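PDB 4DM5: osmotically inducible lipoprotein OsmE from Pseudomonas aeruginosa PAO1, which is of unknown function but, as a predicted membrane lipoprotein with a BamE-like domain, probably serves at the bacterial cell envelope. Local coordinates for residues 56-59 and 64-67; 69-72 and 76-79. One frame throughout, in Å; residues are numbered along the deposited sequence.

Interaction 1: 56-59 and 64-67; sequences YILN and QQPF
L58 N gives its hydrogen to Q65 O over 2.7 Å, the shortest polar bond between 56-59 and 64-67, and a straight one at 163° at the hydrogen. The return bond runs from Q65 N to L58 O, 2.9 Å. L58 O is approached a second time by Q64 CA, a CA-H...O contact of 3.1 Å, and the Y56/F67 pair repeats the reciprocal bonds two residues further along, beyond I57/P66. Four successive residue pairs thus alternate between hydrogen-bonded and non-hydrogen-bonded, the register of the antiparallel hairpin made by strands 52-60 and 63-71. P66 sits opposite I57 in a non-hydrogen-bonded pair, where the missing amide hydrogen costs this ladder nothing.

The two faces differ. On the one carrying Y56, L58, Q65 and F67, the branch point CG of L58 lies 3.8 Å from F67 CB, while its CD1 reaches the ring atom F67 CD1 obliquely. F67 CG stands anti to the backbone N (chi1 -165°), which carries the ring away from 56-59, toward L20, V21 and an edge-to-face meeting with F82. The Q65 side chain also bends back, and its NE2 donates to P66 O at 3.0 Å in the carbonyl plane. On the other, more exposed face, I57 CG2 touches Q64 CB at 3.8 Å and I57 CD1 nears P66 CG. The N59 and Q64 side chains run side by side, but their amide planes are turned 81° apart, N59 ND2 and Q64 NE2 lying 3.6 Å from each other without a hydrogen bond.

Backbone bonding therefore sets the register, while apolar packing singles out the face of Y56, L58 and F67 as the one covered by helix 19-22.

Interaction 2: 69-72 and 76-79; sequences VSFD and KVDG
D72 and K76 close the turn of a beta hairpin in which D78 and G79 both face S70, a classic beta bulge. From D72, CB lies 3.5 Å from D78 OD2, and CG lies near K76 O, which accepts the hydrogen of D72 N. Beyond CG the carboxylate divides its work: OD1 accepts K76 N at 3.0 Å, met from above the carboxylate plane, and also takes a hydrogen bond from S74 OG inside the turn, while OD2 turns to a water. With chi1 at 68°, CG sits between its own backbone N and carbonyl carbon, which turns OD1 to the backbone N of K76.

The evidence for the bulge is the doubled approach to S70 O. D78 N bonds to it at 2.9 Å, whereas G79 N makes a weak bond of 3.4 Å with an angle of 141°. S70 N then pairs with G79 O, and S70 OG donates to D78 OD1 at 2.7 Å, nearly along the C-O axis of that oxygen. D78 OD2 forms a salt bridge with R46, whose NH1 also bonds F71 O; this would probably favour the charged form of D78.

Away from this polar side, V77 CG2 meets F71 CE1 at 3.5 Å and V69 CG1 at 3.8 Å, a hydrophobic patch that F71 and V77 extend onto V33 of helix 30-37. At the turn, one water donates both to D72 OD2 and to V77 O, the latter across 2.8 Å.

Interactions 1 and 2 follow each other along strand 63-71, which pairs with strand 52-60 in the first and with strand 77-81 in the second. Their centres are about 17 Å apart, on opposite sides of the chain's centre, yet they meet where Y56 CE2 packs against V69 CG2 at 3.9 Å. Helix 19-22 packs on Y56, L58 and F67, whereas helix 30-37 covers F71 and V77. The two hairpins therefore build successive parts of one antiparallel sheet in the BamE-like domain. The C53-C85 disulfide links strand 52-60, used by interaction 1, to the start of helix 85-94.

Interaction 1: 56-59 and 64-67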
ATOM      1  N   TYR A  56      -2.957  -4.499  -2.060  1.00 16.85           N
ATOM      2  CA  TYR A  56      -4.449  -4.459  -2.097  1.00 18.74           C
ATOM      3  C   TYR A  56      -4.932  -4.268  -3.493  1.00 18.54           C
ATOM      4  O   TYR A  56      -4.118  -3.874  -4.417  1.00 18.16           O
ATOM      5  CB  TYR A  56      -4.970  -3.261  -1.296  1.00 17.67           C
ATOM      6  CG  TYR A  56      -4.404  -3.178   0.125  1.00 16.98           C
ATOM      7  CD1 TYR A  56      -5.131  -3.753   1.156  1.00 19.47           C
ATOM      8  CD2 TYR A  56      -3.228  -2.549   0.404  1.00 15.90           C
ATOM      9  CE1 TYR A  56      -4.668  -3.680   2.475  1.00 18.98           C
ATOM     10  CE2 TYR A  56      -2.690  -2.441   1.720  1.00 17.09           C
ATOM     11  CZ  TYR A  56      -3.469  -3.008   2.763  1.00 19.20           C
ATOM     12  OH  TYR A  56      -3.064  -2.917   4.054  1.00 20.35           O
ATOM     13  N   ILE A  57      -6.206  -4.606  -3.692  1.00 20.67           N
ATOM     14  CA  ILE A  57      -6.841  -4.181  -4.934  1.00 20.29           C
ATOM     15  C   ILE A  57      -7.987  -3.283  -4.455  1.00 21.72           C
ATOM     16  O   ILE A  57      -8.916  -3.720  -3.771  1.00 23.41           O
ATOM     17  CB  ILE A  57      -7.423  -5.405  -5.700  1.00 23.64           C
ATOM     18  CG1 ILE A  57      -6.284  -6.337  -6.114  1.00 27.55           C
ATOM     19  CG2 ILE A  57      -8.302  -4.851  -6.842  1.00 24.74           C
ATOM     20  CD1 ILE A  57      -5.329  -5.831  -7.171  1.00 31.41           C
ATOM     21  N   LEU A  58      -7.955  -2.028  -4.877  1.00 20.58           N
ATOM     22  CA  LEU A  58      -9.085  -1.131  -4.574  1.00 20.12           C
ATOM     23  C   LEU A  58     -10.169  -1.404  -5.583  1.00 21.80           C
ATOM     24  O   LEU A  58      -9.841  -1.677  -6.802  1.00 24.53           O
ATOM     25  CB  LEU A  58      -8.622   0.310  -4.721  1.00 19.43           C
ATOM     26  CG  LEU A  58      -7.417   0.795  -3.891  1.00 21.23           C
ATOM     27  CD1 LEU A  58      -7.059   2.220  -4.274  1.00 22.73           C
ATOM     28  CD2 LEU A  58      -7.649   0.564  -2.408  1.00 23.59           C
ATOM     29  N   ASN A  59     -11.412  -1.372  -5.116  1.00 22.53           N
ATOM     30  CA  ASN A  59     -12.533  -1.662  -6.024  1.00 25.24           C
ATOM     31  C   ASN A  59     -13.566  -0.577  -5.771  1.00 24.38           C
ATOM     32  O   ASN A  59     -14.218  -0.531  -4.695  1.00 25.41           O
ATOM     33  CB  ASN A  59     -13.079  -3.062  -5.686  1.00 31.36           C
ATOM     34  CG  ASN A  59     -14.050  -3.571  -6.712  1.00 38.27           C
ATOM     35  OD1 ASN A  59     -14.333  -2.930  -7.720  1.00 38.37           O
ATOM     36  ND2 ASN A  59     -14.537  -4.770  -6.472  1.00 44.00           N
ATOM     37  N   GLN A  64     -11.030  -1.483 -10.806  1.00 26.33           N
ATOM     38  CA  GLN A  64     -10.053  -2.086  -9.911  1.00 28.55           C
ATOM     39  C   GLN A  64      -8.674  -1.403 -10.096  1.00 25.68           C
ATOM     40  O   GLN A  64      -8.286  -0.947 -11.173  1.00 30.27           O
ATOM     41  CB  GLN A  64     -10.029  -3.596 -10.032  1.00 32.56           C
ATOM     42  CG  GLN A  64     -11.255  -4.189  -9.365  1.00 42.75           C
ATOM     43  CD  GLN A  64     -11.425  -5.646  -9.663  1.00 52.85           C
ATOM     44  OE1 GLN A  64     -10.638  -6.239 -10.429  1.00 58.64           O
ATOM     45  NE2 GLN A  64     -12.451  -6.267  -9.037  1.00 58.13           N
ATOM     46  N   GLN A  65      -7.984  -1.226  -8.951  1.00 21.92           N
ATOM     47  CA  GLN A  65      -6.742  -0.545  -8.997  1.00 20.89           C
ATOM     48  C   GLN A  65      -5.832  -1.108  -7.886  1.00 19.72           C
ATOM     49  O   GLN A  65      -6.150  -1.044  -6.695  1.00 19.11           O
ATOM     50  CB  GLN A  65      -7.021   0.878  -8.642  1.00 22.11           C
ATOM     51  CG  GLN A  65      -5.826   1.786  -8.555  1.00 22.93           C
ATOM     52  CD  GLN A  65      -4.926   1.716  -9.719  1.00 25.38           C
ATOM     53  OE1 GLN A  65      -5.464   1.940 -10.904  1.00 27.12           O
ATOM     54  NE2 GLN A  65      -3.675   1.309  -9.550  1.00 25.52           N
ATOM     55  N   PRO A  66      -4.668  -1.612  -8.254  1.00 19.30           N
ATOM     56  CA  PRO A  66      -3.697  -2.053  -7.246  1.00 18.51           C
ATOM     57  C   PRO A  66      -3.278  -0.872  -6.363  1.00 17.42           C
ATOM     58  O   PRO A  66      -3.157   0.283  -6.783  1.00 16.88           O
ATOM     59  CB  PRO A  66      -2.525  -2.538  -8.071  1.00 21.06           C
ATOM     60  CG  PRO A  66      -3.227  -3.087  -9.312  1.00 24.64           C
ATOM     61  CD  PRO A  66      -4.189  -1.970  -9.604  1.00 22.05           C
ATOM     62  N   PHE A  67      -2.965  -1.201  -5.097  1.00 16.37           N
ATOM     63  CA  PHE A  67      -2.492  -0.226  -4.161  1.00 15.02           C
ATOM     64  C   PHE A  67      -1.575  -0.957  -3.189  1.00 14.67           C
ATOM     65  O   PHE A  67      -1.802  -2.139  -2.888  1.00 17.22           O
ATOM     66  CB  PHE A  67      -3.671   0.385  -3.388  1.00 15.25           C
ATOM     67  CG  PHE A  67      -3.302   1.644  -2.669  1.00 14.85           C
ATOM     68  CD1 PHE A  67      -3.225   2.886  -3.303  1.00 14.11           C
ATOM     69  CD2 PHE A  67      -3.167   1.605  -1.276  1.00 14.71           C
ATOM     70  CE1 PHE A  67      -2.931   4.011  -2.575  1.00 14.42           C
ATOM     71  CE2 PHE A  67      -2.839   2.762  -0.570  1.00 15.07           C
ATOM     72  CZ  PHE A  67      -2.720   4.013  -1.227  1.00 14.65           C
TER

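Interaction 2: 69-72 and 76-79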
ATOM      1  N   VAL A  69       0.699  -0.453   0.750  1.00 12.75           N
ATOM      2  CA  VAL A  69       1.267   0.334   1.840  1.00 12.64           C
ATOM      3  C   VAL A  69       2.556  -0.345   2.341  1.00 13.24           C
ATOM      4  O   VAL A  69       2.538  -1.590   2.495  1.00 15.91           O
ATOM      5  CB  VAL A  69       0.251   0.357   3.044  1.00 14.52           C
ATOM      6  CG1 VAL A  69       0.837   1.158   4.218  1.00 15.32           C
ATOM      7  CG2 VAL A  69      -1.068   1.005   2.609  1.00 14.97           C
ATOM      8  N   SER A  70       3.620   0.439   2.401  1.00 13.35           N
ATOM      9  CA  SER A  70       4.890  -0.150   2.878  1.00 14.17           C
ATOM     10  C   SER A  70       5.226   0.384   4.237  1.00 14.49           C
ATOM     11  O   SER A  70       4.830   1.498   4.644  1.00 14.29           O
ATOM     12  CB  SER A  70       6.009   0.145   1.878  1.00 14.78           C
ATOM     13  OG  SER A  70       6.302   1.551   1.773  1.00 15.69           O
ATOM     14  N   PHE A  71       6.021  -0.470   4.940  1.00 15.41           N
ATOM     15  CA  PHE A  71       6.420  -0.168   6.263  1.00 16.16           C
ATOM     16  C   PHE A  71       7.934  -0.253   6.370  1.00 16.44           C
ATOM     17  O   PHE A  71       8.551  -1.108   5.685  1.00 18.05           O
ATOM     18  CB  PHE A  71       5.878  -1.203   7.278  1.00 16.42           C
ATOM     19  CG  PHE A  71       4.385  -1.267   7.278  1.00 16.33           C
ATOM     20  CD1 PHE A  71       3.607  -0.462   8.135  1.00 16.54           C
ATOM     21  CD2 PHE A  71       3.711  -2.103   6.321  1.00 17.66           C
ATOM     22  CE1 PHE A  71       2.237  -0.511   8.068  1.00 17.71           C
ATOM     23  CE2 PHE A  71       2.320  -2.105   6.250  1.00 18.29           C
ATOM     24  CZ  PHE A  71       1.579  -1.355   7.133  1.00 17.07           C
ATOM     25  N   ASP A  72       8.540   0.681   7.138  1.00 17.62           N
ATOM     26  CA  ASP A  72       9.987   0.615   7.328  1.00 19.86           C
ATOM     27  C   ASP A  72      10.412  -0.519   8.281  1.00 20.75           C
ATOM     28  O   ASP A  72       9.594  -1.308   8.766  1.00 20.48           O
ATOM     29  CB  ASP A  72      10.512   2.020   7.760  1.00 22.09           C
ATOM     30  CG  ASP A  72      10.032   2.421   9.170  1.00 25.21           C
ATOM     31  OD1 ASP A  72       9.595   1.565   9.977  1.00 23.72           O
ATOM     32  OD2 ASP A  72       9.949   3.655   9.501  1.00 28.87           O
ATOM     33  N   LYS A  76       6.733   0.935  10.737  1.00 18.61           N
ATOM     34  CA  LYS A  76       5.848   2.134  10.619  1.00 18.46           C
ATOM     35  C   LYS A  76       5.671   2.499   9.147  1.00 16.24           C
ATOM     36  O   LYS A  76       6.624   2.341   8.353  1.00 16.96           O
ATOM     37  CB  LYS A  76       6.492   3.304  11.341  1.00 20.61           C
ATOM     38  CG  LYS A  76       6.625   3.077  12.855  1.00 24.54           C
ATOM     39  CD  LYS A  76       7.200   4.327  13.505  1.00 30.26           C
ATOM     40  CE  LYS A  76       7.227   4.142  15.034  1.00 41.14           C
ATOM     41  NZ  LYS A  76       8.434   3.322  15.261  1.00 43.87           N
ATOM     42  N   VAL A  77       4.514   2.979   8.765  1.00 16.46           N
ATOM     43  CA  VAL A  77       4.305   3.274   7.326  1.00 14.64           C
ATOM     44  C   VAL A  77       5.349   4.265   6.844  1.00 16.07           C
ATOM     45  O   VAL A  77       5.600   5.301   7.449  1.00 16.74           O
ATOM     46  CB  VAL A  77       2.905   3.934   7.162  1.00 14.60           C
ATOM     47  CG1 VAL A  77       2.763   4.463   5.699  1.00 14.58           C
ATOM     48  CG2 VAL A  77       1.822   2.935   7.439  1.00 16.10           C
ATOM     49  N   ASP A  78       5.928   3.969   5.699  1.00 15.23           N
ATOM     50  CA  ASP A  78       6.888   4.875   5.015  1.00 17.56           C
ATOM     51  C   ASP A  78       6.456   5.112   3.569  1.00 16.03           C
ATOM     52  O   ASP A  78       7.130   5.912   2.896  1.00 19.08           O
ATOM     53  CB  ASP A  78       8.350   4.463   5.130  1.00 17.85           C
ATOM     54  CG  ASP A  78       8.627   3.190   4.445  1.00 19.39           C
ATOM     55  OD1 ASP A  78       7.708   2.521   3.902  1.00 18.41           O
ATOM     56  OD2 ASP A  78       9.879   2.795   4.412  1.00 24.46           O
ATOM     57  N   GLY A  79       5.392   4.502   3.128  1.00 14.91           N
ATOM     58  CA  GLY A  79       4.975   4.701   1.716  1.00 15.97           C
ATOM     59  C   GLY A  79       3.653   4.112   1.390  1.00 15.01           C
ATOM     60  O   GLY A  79       3.137   3.212   2.111  1.00 14.21           O
TER
HETATM   61  O   HOH W   1       8.041   6.006   8.654  1.00 32.34           O